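Local coordinates for protein putative glycoside hydrolase (Bacteroides thetaiotaomicron VPI-5482, PDB 3HBZ) that binds calcium and, as a putative glycoside hydrolase with a carbohydrate-metabolism domain, may take part in carbohydrate metabolism, at residues M124-M135 with N181-A192; S263-I272 with L286-I296. All coordinates share one frame; numbering follows the deposited sequence.

Both contacts belong to the putative carbohydrate metabolism domain and come one after the other along the chain, interaction 1 closing before interaction 2 opens. Their centres lie about 24 Å apart, and their nearest atoms about 9 Å, so they do not touch. Interaction 1 sits near the centre of the chain, where the loop following strand 121-125 and the helix 130-134 lie along strands 177-183 and 185-187. Interaction 2 is the hairpin of strands 266-271 and 281-290. Strand 306-313 links the two regions: it pairs with strand 177-183 and also with strand 240-247, the neighbour of strand 266-271. The antiparallel beta framework thus runs from near the centre of the chain to a region about 21 Å away.

Interaction 1 (M124-M135 with N181-A192); sequences MEWASGNAGYAM and NLFIGSFDVGNA
Ala127 and Phe183 meet as a single antiparallel hydrogen-bonded pair: Ala127 N donates to Phe183 O at 2.9 Å, nearly straight at 169°, and Phe183 N returns a bond to Ala127 O. The methyl of Ala127 lies over one face of the Phe183 ring, its CB 3.9 Å from the ring centroid. The indole of Trp126 is held between two aliphatic groups, with Leu182 CD2 above the rim on one side and Ile184 CG1, 3.7 Å from Trp126 CZ3, over the opposite face beside selenomethionine Met124 CE. Further on, Gly129 CA covers a face of the Phe187 ring; Phe187 CG stands anti to the backbone N (chi1 -173°), which carries the ring across to the start of the helix. There Phe187 CE2 comes 3.5 Å from Gly132 N, and a CB on Gly132 would clash with the ring.

Gly129 N donates to Asn181 OD1 at 3.0 Å, while Ser128 OG accepts from Asn130 N in an ST turn, so the helix start is fixed from both segments. Two waters join Glu125 O to Gly185, one at its N and the other at its O. Outside the pair, Trp126 NE1 is bonded to Glu116, itself a sodium ligand, and Phe312 of strand 306-313 touches the indole. The arrangement is an isolated beta bridge by which a strand-to-helix connection is laid against an antiparallel sheet.

Interaction 2 (S263-I272 with L286-I296); sequences SPNLVSIARI and LPFHMLSGKYI. With PEG (di(hydroxyethyl)ether), chain T; PEG (di(hydroxyethyl)ether), chain N.
The hairpin of strands 266-271 and 281-290 brings these segments together in antiparallel register, with Ile269 and His289 as its hydrogen-bonded pair and Ser268 and Met290 as the non-hydrogen-bonded pair. His289 N donates to Ile269 O at 2.9 Å, and Ile269 N returns a bond to His289 O. Leu291 N continues the pairing with a bond to Val267 O.

The Phe288 ring is held chiefly by Ala270, whose CB sits over the centre of one face, 3.8 Å from the ring centroid and 9° off its normal; in the conformer described, one of two modelled, Ser268 OG lies at the ring edge, 3.3 Å from Phe288 CD2. CG of Phe288 is anti to the carbonyl carbon (chi1 -83°), which sets the phenyl beside Ala270 of the partner strand, and Ala243 of strand 240-247 and Pro210 of strand 210-220 also touch it. A serine in place of Phe288 would probably leave the Ala270 methyl without its aromatic cover and open a gap beside Ala243 and Pro210.

Leu291 CD1 reaches Leu266 CB at 3.7 Å, and Leu286 packs its two methyls against the backbone at Ile272. At the end of the type II turn from Leu291 to Lys294, the lysine chain, in one of its two modelled conformers, bends at chi2 (-79°) and chi4, and its NZ reaches Leu266 O at 2.8 Å and, weakly, Pro264 O. In that conformer the ammonium also donates to O1 of a di(hydroxyethyl)ether molecule (chain N), at 2.8 Å. Water 4 bridges Arg271 N and Pro287 O where direct pairing has stopped. Arg271 itself is salt-bridged to Asp240. On the far side of strand 266-271, Val267 and Ser268 both face Met245, a classic beta bulge within an antiparallel beta sheet.

Interaction 1 (M124-M135 with N181-A192)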
loop_
_atom_site.group_PDB
_atom_site.type_symbol
_atom_site.label_atom_id
_atom_site.label_comp_id
_atom_site.label_asym_id
_atom_site.label_seq_id
_atom_site.Cartn_x
_atom_site.Cartn_y
_atom_site.Cartn_z
HETATM N N MSE A 124 -1.920 -5.236 9.687
HETATM C CA MSE A 124 -1.480 -4.730 8.365
HETATM C C MSE A 124 -2.448 -3.681 7.817
HETATM O O MSE A 124 -3.680 -3.831 7.940
HETATM C CB MSE A 124 -1.366 -5.869 7.342
HETATM C CG MSE A 124 -0.539 -5.470 6.108
HETATM SE SE MSE A 124 -0.487 -6.873 4.828
HETATM C CE MSE A 124 -2.236 -6.587 3.989
ATOM N N GLU A 125 -1.884 -2.627 7.231
ATOM C CA GLU A 125 -2.594 -1.652 6.453
ATOM C C GLU A 125 -2.251 -1.799 4.968
ATOM O O GLU A 125 -1.087 -1.681 4.560
ATOM C CB GLU A 125 -2.263 -0.240 6.909
ATOM C CG GLU A 125 -2.404 -0.057 8.411
ATOM C CD GLU A 125 -2.490 1.402 8.874
ATOM O OE1 GLU A 125 -2.500 2.336 8.014
ATOM O OE2 GLU A 125 -2.581 1.581 10.127
ATOM N N TRP A 126 -3.260 -2.097 4.157
ATOM C CA TRP A 126 -3.088 -2.065 2.701
ATOM C C TRP A 126 -2.839 -0.621 2.292
ATOM O O TRP A 126 -3.263 0.320 2.970
ATOM C CB TRP A 126 -4.330 -2.552 1.973
ATOM C CG TRP A 126 -4.600 -4.031 2.077
ATOM C CD1 TRP A 126 -5.270 -4.671 3.065
ATOM C CD2 TRP A 126 -4.212 -5.042 1.126
ATOM N NE1 TRP A 126 -5.299 -6.043 2.801
ATOM C CE2 TRP A 126 -4.679 -6.277 1.602
ATOM C CE3 TRP A 126 -3.539 -5.007 -0.097
ATOM C CZ2 TRP A 126 -4.465 -7.467 0.919
ATOM C CZ3 TRP A 126 -3.355 -6.174 -0.799
ATOM C CH2 TRP A 126 -3.809 -7.394 -0.296
ATOM N N ALA A 127 -2.142 -0.456 1.185
ATOM C CA ALA A 127 -1.877 0.874 0.621
ATOM C C ALA A 127 -2.635 1.021 -0.697
ATOM O O ALA A 127 -2.972 0.010 -1.343
ATOM C CB ALA A 127 -0.367 1.036 0.376
ATOM N N SER A 128 -2.866 2.279 -1.103
ATOM C CA SER A 128 -3.372 2.630 -2.444
ATOM C C SER A 128 -2.847 3.985 -2.812
ATOM O O SER A 128 -2.164 4.631 -2.000
ATOM C CB SER A 128 -4.904 2.733 -2.482
ATOM O OG SER A 128 -5.377 3.850 -1.732
ATOM N N GLY A 129 -3.189 4.440 -4.021
ATOM C CA GLY A 129 -2.875 5.803 -4.405
ATOM C C GLY A 129 -3.824 6.894 -3.917
ATOM O O GLY A 129 -3.745 8.024 -4.408
ATOM N N ASN A 130 -4.712 6.577 -2.967
ATOM C CA ASN A 130 -5.666 7.575 -2.459
ATOM C C ASN A 130 -5.068 8.921 -2.006
ATOM O O ASN A 130 -5.577 9.983 -2.370
ATOM C CB ASN A 130 -6.543 6.954 -1.367
ATOM C CG ASN A 130 -7.675 6.059 -1.931
ATOM O OD1 ASN A 130 -7.909 6.003 -3.137
ATOM N ND2 ASN A 130 -8.372 5.355 -1.037
ATOM N N ALA A 131 -3.988 8.882 -1.230
ATOM C CA ALA A 131 -3.303 10.106 -0.807
ATOM C C ALA A 131 -2.891 10.978 -2.026
ATOM O O ALA A 131 -2.918 12.223 -1.981
ATOM C CB ALA A 131 -2.092 9.776 0.043
ATOM N N GLY A 132 -2.527 10.311 -3.099
ATOM C CA GLY A 132 -2.145 10.984 -4.327
ATOM C C GLY A 132 -3.363 11.602 -4.987
ATOM O O GLY A 132 -3.301 12.748 -5.432
ATOM N N TYR A 133 -4.440 10.828 -5.112
ATOM C CA TYR A 133 -5.669 11.350 -5.718
ATOM C C TYR A 133 -6.246 12.596 -5.021
ATOM O O TYR A 133 -6.831 13.485 -5.667
ATOM C CB TYR A 133 -6.734 10.252 -5.833
ATOM C CG TYR A 133 -7.897 10.613 -6.778
ATOM C CD1 TYR A 133 -7.710 10.649 -8.133
ATOM C CD2 TYR A 133 -9.168 10.858 -6.294
ATOM C CE1 TYR A 133 -8.766 11.004 -9.035
ATOM C CE2 TYR A 133 -10.245 11.155 -7.162
ATOM C CZ TYR A 133 -10.034 11.248 -8.527
ATOM O OH TYR A 133 -11.074 11.581 -9.376
ATOM N N ALA A 134 -6.118 12.638 -3.709
ATOM C CA ALA A 134 -6.560 13.787 -2.925
ATOM C C ALA A 134 -5.923 15.079 -3.421
ATOM O O ALA A 134 -6.550 16.153 -3.387
ATOM C CB ALA A 134 -6.229 13.570 -1.411
HETATM N N MSE A 135 -4.699 14.958 -3.937
HETATM C CA MSE A 135 -3.939 16.103 -4.417
HETATM C C MSE A 135 -4.469 16.667 -5.729
HETATM O O MSE A 135 -4.112 17.780 -6.066
HETATM C CB MSE A 135 -2.437 15.766 -4.560
HETATM C CG MSE A 135 -1.772 15.468 -3.240
HETATM SE SE MSE A 135 0.067 14.849 -3.543
HETATM C CE MSE A 135 0.833 16.397 -4.315
ATOM N N ASN A 181 -6.196 1.164 -7.302
ATOM C CA ASN A 181 -5.301 0.105 -6.880
ATOM C C ASN A 181 -5.333 -0.204 -5.376
ATOM O O ASN A 181 -5.873 0.541 -4.541
ATOM C CB ASN A 181 -3.861 0.409 -7.339
ATOM C CG ASN A 181 -3.340 1.701 -6.771
ATOM O OD1 ASN A 181 -4.046 2.429 -6.058
ATOM N ND2 ASN A 181 -2.103 1.986 -7.067
ATOM N N LEU A 182 -4.747 -1.345 -5.045
ATOM C CA LEU A 182 -4.545 -1.711 -3.668
ATOM C C LEU A 182 -3.359 -2.627 -3.680
ATOM O O LEU A 182 -3.275 -3.526 -4.543
ATOM C CB LEU A 182 -5.748 -2.440 -3.064
ATOM C CG LEU A 182 -5.772 -2.548 -1.541
ATOM C CD1 LEU A 182 -6.284 -1.179 -0.987
ATOM C CD2 LEU A 182 -6.660 -3.769 -1.041
ATOM N N PHE A 183 -2.465 -2.442 -2.713
ATOM C CA PHE A 183 -1.308 -3.295 -2.636
ATOM C C PHE A 183 -0.693 -3.423 -1.251
ATOM O O PHE A 183 -0.885 -2.592 -0.386
ATOM C CB PHE A 183 -0.237 -2.802 -3.640
ATOM C CG PHE A 183 0.161 -1.336 -3.457
ATOM C CD1 PHE A 183 -0.580 -0.306 -4.021
ATOM C CD2 PHE A 183 1.256 -1.000 -2.722
ATOM C CE1 PHE A 183 -0.227 0.997 -3.870
ATOM C CE2 PHE A 183 1.616 0.307 -2.553
ATOM C CZ PHE A 183 0.880 1.321 -3.136
ATOM N N ILE A 184 0.081 -4.478 -1.083
ATOM C CA ILE A 184 0.902 -4.656 0.091
ATOM C C ILE A 184 2.170 -3.817 -0.061
ATOM O O ILE A 184 2.915 -3.947 -1.021
ATOM C CB ILE A 184 1.245 -6.108 0.338
ATOM C CG1 ILE A 184 -0.025 -6.889 0.728
ATOM C CG2 ILE A 184 2.388 -6.249 1.492
ATOM C CD1 ILE A 184 0.237 -8.396 0.838
ATOM N N GLY A 185 2.435 -2.976 0.921
ATOM C CA GLY A 185 3.535 -1.997 0.783
ATOM C C GLY A 185 3.133 -0.644 1.366
ATOM O O GLY A 185 2.354 -0.564 2.329
ATOM N N SER A 186 3.646 0.428 0.769
ATOM C CA SER A 186 3.240 1.752 1.175
ATOM C C SER A 186 3.197 2.727 0.007
ATOM O O SER A 186 3.755 2.466 -1.067
ATOM C CB SER A 186 4.181 2.275 2.271
ATOM O OG SER A 186 5.507 2.323 1.804
ATOM N N PHE A 187 2.524 3.853 0.232
ATOM C CA PHE A 187 2.399 4.899 -0.798
ATOM C C PHE A 187 3.164 6.124 -0.317
ATOM O O PHE A 187 2.858 6.685 0.704
ATOM C CB PHE A 187 0.954 5.279 -1.073
ATOM C CG PHE A 187 0.782 6.243 -2.264
ATOM C CD1 PHE A 187 0.866 5.783 -3.541
ATOM C CD2 PHE A 187 0.582 7.583 -2.072
ATOM C CE1 PHE A 187 0.711 6.622 -4.623
ATOM C CE2 PHE A 187 0.457 8.451 -3.157
ATOM C CZ PHE A 187 0.506 7.959 -4.421
ATOM N N ASP A 188 4.201 6.508 -1.046
ATOM C CA ASP A 188 5.044 7.622 -0.644
ATOM C C ASP A 188 4.516 8.883 -1.294
ATOM O O ASP A 188 4.793 9.159 -2.464
ATOM C CB ASP A 188 6.479 7.320 -1.028
ATOM C CG ASP A 188 7.439 8.502 -0.790
ATOM O OD1 ASP A 188 7.014 9.601 -0.419
ATOM O OD2 ASP A 188 8.608 8.292 -1.038
ATOM N N VAL A 189 3.778 9.671 -0.522
ATOM C CA VAL A 189 3.016 10.770 -1.088
ATOM C C VAL A 189 3.949 11.875 -1.589
ATOM O O VAL A 189 3.540 12.656 -2.399
ATOM C CB VAL A 189 1.963 11.362 -0.100
ATOM C CG1 VAL A 189 2.651 12.172 1.024
ATOM C CG2 VAL A 189 0.933 12.244 -0.870
ATOM N N GLY A 190 5.222 11.873 -1.176
ATOM C CA GLY A 190 6.195 12.861 -1.653
ATOM C C GLY A 190 6.551 12.658 -3.127
ATOM O O GLY A 190 6.990 13.579 -3.767
ATOM N N ASN A 191 6.337 11.460 -3.662
ATOM C CA ASN A 191 6.509 11.207 -5.087
ATOM C C ASN A 191 5.219 11.196 -5.938
ATOM O O ASN A 191 5.242 10.909 -7.137
ATOM C CB ASN A 191 7.238 9.876 -5.257
ATOM C CG ASN A 191 8.763 10.043 -5.256
ATOM O OD1 ASN A 191 9.301 10.970 -5.855
ATOM N ND2 ASN A 191 9.444 9.118 -4.636
ATOM N N ALA A 192 4.077 11.450 -5.302
ATOM C CA ALA A 192 2.796 11.152 -5.912
ATOM C C ALA A 192 2.604 11.833 -7.270
ATOM O O ALA A 192 2.005 11.279 -8.174
ATOM C CB ALA A 192 1.647 11.568 -4.976
HETATM O O HOH W 1 0.511 -3.439 3.295
HETATM O O HOH W 2 0.826 0.265 4.422
HETATM O O HOH W 3 -6.263 4.665 -5.181
#

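Interaction 2 (S263-I272 with L286-I296)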
loop_
_atom_site.group_PDB
_atom_site.type_symbol
_atom_site.label_atom_id
_atom_site.label_comp_id
_atom_site.label_asym_id
_atom_site.label_seq_id
_atom_site.Cartn_x
_atom_site.Cartn_y
_atom_site.Cartn_z
ATOM N N SER A 263 13.002 -6.280 -11.830
ATOM C CA SER A 263 14.160 -6.207 -10.939
ATOM C C SER A 263 14.927 -7.520 -10.876
ATOM O O SER A 263 14.334 -8.559 -10.719
ATOM C CB SER A 263 13.733 -5.872 -9.514
ATOM O OG SER A 263 14.857 -5.990 -8.638
ATOM N N PRO A 264 16.258 -7.469 -10.956
ATOM C CA PRO A 264 17.009 -8.733 -10.823
ATOM C C PRO A 264 16.842 -9.362 -9.436
ATOM O O PRO A 264 17.192 -10.509 -9.252
ATOM C CB PRO A 264 18.482 -8.337 -11.053
ATOM C CG PRO A 264 18.494 -6.893 -11.384
ATOM C CD PRO A 264 17.111 -6.301 -11.261
ATOM N N ASN A 265 16.299 -8.618 -8.479
ATOM C CA ASN A 265 16.040 -9.190 -7.152
ATOM C C ASN A 265 14.810 -10.082 -7.097
ATOM O O ASN A 265 14.597 -10.773 -6.071
ATOM C CB ASN A 265 15.935 -8.072 -6.086
ATOM C CG ASN A 265 17.292 -7.457 -5.790
ATOM O OD1 ASN A 265 18.004 -7.129 -6.722
ATOM N ND2 ASN A 265 17.679 -7.365 -4.510
ATOM N N LEU A 266 13.982 -10.054 -8.148
ATOM C CA LEU A 266 12.738 -10.890 -8.170
ATOM C C LEU A 266 13.111 -12.355 -8.119
ATOM O O LEU A 266 14.086 -12.759 -8.764
ATOM C CB LEU A 266 11.934 -10.623 -9.445
ATOM C CG LEU A 266 11.120 -9.335 -9.387
ATOM C CD1 LEU A 266 10.717 -8.893 -10.778
ATOM C CD2 LEU A 266 9.848 -9.498 -8.507
ATOM N N VAL A 267 12.370 -13.129 -7.322
ATOM C CA VAL A 267 12.518 -14.572 -7.338
ATOM C C VAL A 267 11.274 -15.302 -7.865
ATOM O O VAL A 267 11.407 -16.392 -8.417
ATOM C CB VAL A 267 12.978 -15.133 -5.950
ATOM C CG1 VAL A 267 14.351 -14.549 -5.597
ATOM C CG2 VAL A 267 11.946 -14.840 -4.859
ATOM N N SER A 268 10.104 -14.674 -7.774
ATOM C CA SER A 268 8.856 -15.334 -8.111
ATOM C C SER A 268 7.786 -14.312 -8.491
ATOM O O SER A 268 7.763 -13.181 -7.972
ATOM C CB SER A 268 8.400 -16.198 -6.932
ATOM O OG SER A 268 7.254 -16.932 -7.271
ATOM N N ILE A 269 6.947 -14.690 -9.455
ATOM C CA ILE A 269 5.829 -13.873 -9.896
ATOM C C ILE A 269 4.575 -14.703 -10.144
ATOM O O ILE A 269 4.652 -15.740 -10.792
ATOM C CB ILE A 269 6.143 -13.173 -11.190
ATOM C CG1 ILE A 269 7.428 -12.358 -11.028
ATOM C CG2 ILE A 269 4.965 -12.250 -11.559
ATOM C CD1 ILE A 269 7.896 -11.614 -12.343
ATOM N N ALA A 270 3.433 -14.259 -9.614
ATOM C CA ALA A 270 2.105 -14.805 -9.965
ATOM C C ALA A 270 1.330 -13.676 -10.678
ATOM O O ALA A 270 1.453 -12.495 -10.309
ATOM C CB ALA A 270 1.373 -15.242 -8.712
ATOM N N ARG A 271 0.593 -13.997 -11.737
ATOM C CA ARG A 271 -0.128 -12.951 -12.512
ATOM C C ARG A 271 -1.276 -13.528 -13.319
ATOM O O ARG A 271 -1.138 -14.564 -13.974
ATOM C CB ARG A 271 0.818 -12.260 -13.468
ATOM C CG ARG A 271 0.254 -11.028 -14.097
ATOM C CD ARG A 271 1.326 -10.281 -14.833
ATOM N NE ARG A 271 0.871 -8.942 -15.185
ATOM C CZ ARG A 271 1.425 -8.170 -16.110
ATOM N NH1 ARG A 271 2.481 -8.571 -16.798
ATOM N NH2 ARG A 271 0.928 -6.963 -16.323
ATOM N N ILE A 272 -2.418 -12.854 -13.280
ATOM C CA ILE A 272 -3.591 -13.326 -14.017
ATOM C C ILE A 272 -3.278 -13.256 -15.521
ATOM O O ILE A 272 -2.708 -12.267 -16.007
ATOM C CB ILE A 272 -4.876 -12.517 -13.637
ATOM C CG1 ILE A 272 -6.143 -13.249 -14.148
ATOM C CG2 ILE A 272 -4.762 -11.057 -14.140
ATOM C CD1 ILE A 272 -7.483 -12.940 -13.308
ATOM N N LEU A 286 -3.755 -18.215 -9.044
ATOM C CA LEU A 286 -2.581 -17.860 -9.815
ATOM C C LEU A 286 -1.371 -18.528 -9.222
ATOM O O LEU A 286 -1.005 -18.214 -8.114
ATOM C CB LEU A 286 -2.399 -16.348 -9.775
ATOM C CG LEU A 286 -3.664 -15.557 -10.114
ATOM C CD1 LEU A 286 -3.339 -14.066 -9.955
ATOM C CD2 LEU A 286 -4.234 -15.925 -11.507
ATOM N N PRO A 287 -0.733 -19.443 -9.966
ATOM C CA PRO A 287 0.474 -20.018 -9.423
ATOM C C PRO A 287 1.651 -19.052 -9.411
ATOM O O PRO A 287 1.848 -18.265 -10.358
ATOM C CB PRO A 287 0.758 -21.205 -10.349
ATOM C CG PRO A 287 0.125 -20.826 -11.653
ATOM C CD PRO A 287 -1.023 -19.910 -11.334
ATOM N N PHE A 288 2.436 -19.113 -8.333
ATOM C CA PHE A 288 3.708 -18.405 -8.319
ATOM C C PHE A 288 4.699 -19.176 -9.204
ATOM O O PHE A 288 4.819 -20.388 -9.101
ATOM C CB PHE A 288 4.238 -18.262 -6.885
ATOM C CG PHE A 288 3.636 -17.082 -6.133
ATOM C CD1 PHE A 288 2.375 -17.178 -5.569
ATOM C CD2 PHE A 288 4.346 -15.915 -5.967
ATOM C CE1 PHE A 288 1.832 -16.147 -4.874
ATOM C CE2 PHE A 288 3.797 -14.862 -5.258
ATOM C CZ PHE A 288 2.531 -14.994 -4.723
ATOM N N HIS A 289 5.313 -18.473 -10.135
ATOM C CA HIS A 289 6.351 -19.047 -10.967
ATOM C C HIS A 289 7.719 -18.707 -10.335
ATOM O O HIS A 289 8.010 -17.546 -10.223
ATOM C CB HIS A 289 6.348 -18.382 -12.334
ATOM C CG HIS A 289 5.195 -18.742 -13.212
ATOM N ND1 HIS A 289 5.368 -19.280 -14.469
ATOM C CD2 HIS A 289 3.861 -18.563 -13.056
ATOM C CE1 HIS A 289 4.183 -19.462 -15.032
ATOM N NE2 HIS A 289 3.249 -19.047 -14.191
HETATM N N MSE A 290 8.580 -19.678 -10.006
HETATM C CA MSE A 290 9.925 -19.304 -9.614
HETATM C C MSE A 290 10.757 -19.044 -10.864
HETATM O O MSE A 290 10.851 -19.896 -11.740
HETATM C CB MSE A 290 10.583 -20.341 -8.742
HETATM C CG MSE A 290 11.850 -19.797 -8.048
HETATM SE SE MSE A 290 12.488 -20.994 -6.737
HETATM C CE MSE A 290 12.984 -22.546 -7.752
ATOM N N LEU A 291 11.360 -17.864 -10.927
ATOM C CA LEU A 291 12.052 -17.402 -12.135
ATOM C C LEU A 291 13.334 -18.130 -12.423
ATOM O O LEU A 291 13.993 -18.683 -11.510
ATOM C CB LEU A 291 12.348 -15.902 -12.032
ATOM C CG LEU A 291 11.110 -15.028 -11.779
ATOM C CD1 LEU A 291 11.526 -13.559 -11.723
ATOM C CD2 LEU A 291 10.021 -15.252 -12.842
ATOM N N SER A 292 13.689 -18.145 -13.706
ATOM C CA SER A 292 14.878 -18.850 -14.168
ATOM C C SER A 292 16.156 -18.351 -13.455
ATOM O O SER A 292 16.327 -17.177 -13.269
ATOM C CB SER A 292 15.025 -18.632 -15.665
ATOM O OG SER A 292 16.019 -19.492 -16.132
ATOM N N GLY A 293 17.003 -19.264 -13.027
ATOM C CA GLY A 293 18.241 -18.918 -12.335
ATOM C C GLY A 293 18.026 -18.256 -10.975
ATOM O O GLY A 293 18.954 -17.678 -10.429
ATOM N N LYS A 294 16.812 -18.289 -10.428
ATOM C CA LYS A 294 16.588 -17.768 -9.086
ATOM C C LYS A 294 16.252 -18.932 -8.143
ATOM O O LYS A 294 15.893 -20.036 -8.594
ATOM C CB LYS A 294 15.488 -16.706 -9.091
ATOM C CG LYS A 294 15.631 -15.614 -10.175
ATOM C CD LYS A 294 16.646 -14.502 -9.865
ATOM C CE LYS A 294 16.690 -13.416 -10.980
ATOM N NZ LYS A 294 15.395 -12.638 -11.209
ATOM N N TYR A 295 16.424 -18.697 -6.841
ATOM C CA TYR A 295 16.096 -19.703 -5.811
ATOM C C TYR A 295 15.757 -19.038 -4.479
ATOM O O TYR A 295 16.270 -17.969 -4.164
ATOM C CB TYR A 295 17.240 -20.679 -5.606
ATOM C CG TYR A 295 16.802 -21.975 -4.950
ATOM C CD1 TYR A 295 15.945 -22.860 -5.616
ATOM C CD2 TYR A 295 17.263 -22.341 -3.682
ATOM C CE1 TYR A 295 15.549 -24.046 -5.039
ATOM C CE2 TYR A 295 16.876 -23.533 -3.095
ATOM C CZ TYR A 295 16.015 -24.390 -3.783
ATOM O OH TYR A 295 15.614 -25.584 -3.220
ATOM N N ILE A 296 14.841 -19.642 -3.735
ATOM C CA ILE A 296 14.477 -19.177 -2.403
ATOM C C ILE A 296 15.356 -19.878 -1.387
ATOM O O ILE A 296 15.262 -21.077 -1.170
ATOM C CB ILE A 296 12.965 -19.399 -2.099
ATOM C CG1 ILE A 296 12.123 -18.621 -3.114
ATOM C CG2 ILE A 296 12.631 -18.898 -0.688
ATOM C CD1 ILE A 296 10.660 -19.194 -3.418
HETATM C C1 PEG T . 5.386 -10.781 -16.170
HETATM O O1 PEG T . 4.253 -11.428 -16.802
HETATM C C2 PEG T . 6.356 -10.121 -17.166
HETATM O O2 PEG T . 7.727 -10.418 -16.835
HETATM C C3 PEG T . 8.689 -9.892 -17.767
HETATM C C1 PEG N . 13.944 -10.771 -14.503
HETATM O O1 PEG N . 14.352 -10.880 -13.120
HETATM C C2 PEG N . 12.406 -10.820 -14.677
HETATM O O2 PEG N . 12.030 -11.718 -15.746
HETATM C C3 PEG N . 10.654 -12.127 -15.771
HETATM C C4 PEG N . 10.340 -12.923 -17.043
HETATM O O HOH W 4 0.534 -16.835 -12.341
#